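PDB 6MZO: inactive Zymogen C11 Protease from Parabacteroides distasonis, which belongs to the clostripain (C11) family of clan CD cysteine peptidases and presumably cleaves proteins once its zymogen has been activated. Local coordinates for residues E187-G192 and V312-Y317. Numbering follows the deposited sequence.
Sequences EILANG and VYAYPY
E187 turns its carboxylate onto A314 and Y313, reaching from the loop between strand 178-183 and helix 195-203 to the end of strand 310-313, where the small antiparallel hairpin formed with strand 321-324 begins to turn. This joins a loop leaving the central mixed sheet of the caspase-like fold of clan CD peptidases to that separate hairpin. The backbone N of A314 donates to E187 OE1 at 2.9 Å, approaching from above the carboxylate plane with a slightly bent N-H...O angle of 151°. With CG anti to its own carbonyl carbon (chi1 -68°) and the chain extended beyond it, E187 carries its carboxylate across to the A314 N-H. Its other oxygen, OE2, lies in the plane of the Y313 ring at its edge, 3.7 Å from CD1, the carboxylate and ring planes being 76° apart. The far end of that ring is tied down by a hydrogen bond from Y313 OH to M265 O. OE2 accepts a hydrogen bond from a water that in turn accepts the N-H of Y315; a weak bond links OE2 to Y164 OH. An alanine in place of E187 would probably leave the A314 N-H without this acceptor and the bridging water without its carboxylate partner. Beside the polar link, L189 lays CD1 against the backbone, 3.7 Å from A314 N, while its CD2 makes an apolar contact with A314 CB (4.2 Å). A second water bridges the backbones, donating to E187 O at 2.6 Å and to V312 O at 2.8 Å.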
# COMPACT_ATOMS: atom_id res chain seq x y z
N GLU A 187 -9.70 3.85 -0.02
CA GLU A 187 -9.91 2.59 0.72
C GLU A 187 -10.00 1.44 -0.26
O GLU A 187 -10.43 1.59 -1.40
CB GLU A 187 -11.16 2.68 1.61
CG GLU A 187 -10.94 3.65 2.71
CD GLU A 187 -12.02 3.63 3.80
OE1 GLU A 187 -12.85 2.70 3.84
OE2 GLU A 187 -11.98 4.56 4.60
N ILE A 188 -9.51 0.27 0.20
CA ILE A 188 -9.78 -0.96 -0.46
C ILE A 188 -10.55 -1.72 0.55
O ILE A 188 -10.08 -1.92 1.69
CB ILE A 188 -8.56 -1.74 -0.77
CG1 ILE A 188 -7.61 -0.91 -1.60
CG2 ILE A 188 -8.95 -3.02 -1.47
CD1 ILE A 188 -6.24 -1.63 -1.90
N LEU A 189 -11.74 -2.12 0.19
CA LEU A 189 -12.52 -2.79 1.20
C LEU A 189 -12.64 -4.27 0.82
O LEU A 189 -11.80 -4.82 0.06
CB LEU A 189 -13.88 -2.09 1.41
CG LEU A 189 -13.86 -0.62 1.87
CD1 LEU A 189 -15.27 -0.06 2.06
CD2 LEU A 189 -13.03 -0.39 3.15
N ALA A 190 -13.66 -4.90 1.38
CA ALA A 190 -13.96 -6.30 1.14
C ALA A 190 -12.69 -7.14 1.09
O ALA A 190 -11.78 -7.00 1.91
CB ALA A 190 -14.74 -6.45 -0.15
N ASN A 191 -12.63 -8.00 0.10
CA ASN A 191 -11.52 -8.91 0.02
C ASN A 191 -10.22 -8.13 -0.16
O ASN A 191 -9.24 -8.39 0.55
CB ASN A 191 -11.72 -9.90 -1.13
CG ASN A 191 -12.48 -9.29 -2.27
OD1 ASN A 191 -13.10 -8.23 -2.13
ND2 ASN A 191 -12.46 -9.96 -3.42
N GLY A 192 -10.23 -7.12 -1.02
CA GLY A 192 -8.95 -6.56 -1.39
C GLY A 192 -8.60 -6.82 -2.88
O GLY A 192 -9.51 -6.71 -3.73
N VAL A 312 -15.03 4.28 -2.79
CA VAL A 312 -15.86 3.72 -1.74
C VAL A 312 -15.21 3.79 -0.34
O VAL A 312 -13.99 3.67 -0.19
CB VAL A 312 -16.23 2.26 -2.05
CG1 VAL A 312 -15.00 1.37 -2.02
CG2 VAL A 312 -17.35 1.83 -1.11
N TYR A 313 -16.03 4.06 0.68
CA TYR A 313 -15.53 4.22 2.05
C TYR A 313 -16.37 3.41 3.03
O TYR A 313 -17.60 3.26 2.85
CB TYR A 313 -15.53 5.70 2.50
CG TYR A 313 -14.64 6.51 1.60
CD1 TYR A 313 -13.28 6.60 1.86
CD2 TYR A 313 -15.16 7.13 0.44
CE1 TYR A 313 -12.42 7.31 1.04
CE2 TYR A 313 -14.30 7.82 -0.43
CZ TYR A 313 -12.94 7.90 -0.13
OH TYR A 313 -12.10 8.61 -0.99
N ALA A 314 -15.74 2.95 4.10
CA ALA A 314 -16.47 2.19 5.13
C ALA A 314 -17.42 3.07 5.95
O ALA A 314 -18.51 2.64 6.36
CB ALA A 314 -15.51 1.49 6.04
N TYR A 315 -17.00 4.29 6.21
CA TYR A 315 -17.83 5.19 6.99
C TYR A 315 -19.00 5.68 6.16
O TYR A 315 -18.78 6.17 5.07
CB TYR A 315 -17.02 6.39 7.49
CG TYR A 315 -17.93 7.37 8.22
CD1 TYR A 315 -18.23 7.18 9.55
CD2 TYR A 315 -18.50 8.45 7.55
CE1 TYR A 315 -19.08 8.05 10.21
CE2 TYR A 315 -19.36 9.33 8.21
CZ TYR A 315 -19.64 9.11 9.54
OH TYR A 315 -20.50 9.97 10.20
N PRO A 316 -20.23 5.66 6.70
CA PRO A 316 -20.62 5.16 8.02
C PRO A 316 -21.12 3.75 7.97
O PRO A 316 -21.85 3.40 7.04
CB PRO A 316 -21.74 6.14 8.45
CG PRO A 316 -22.40 6.57 7.19
CD PRO A 316 -21.30 6.44 6.07
N TYR A 317 -20.70 2.93 8.94
CA TYR A 317 -21.16 1.57 9.06
C TYR A 317 -22.67 1.60 9.27
O TYR A 317 -23.21 2.58 9.78
CB TYR A 317 -20.47 0.84 10.23
O HOH W 1 -11.99 3.51 -2.15
O HOH W 2 -14.11 5.19 5.89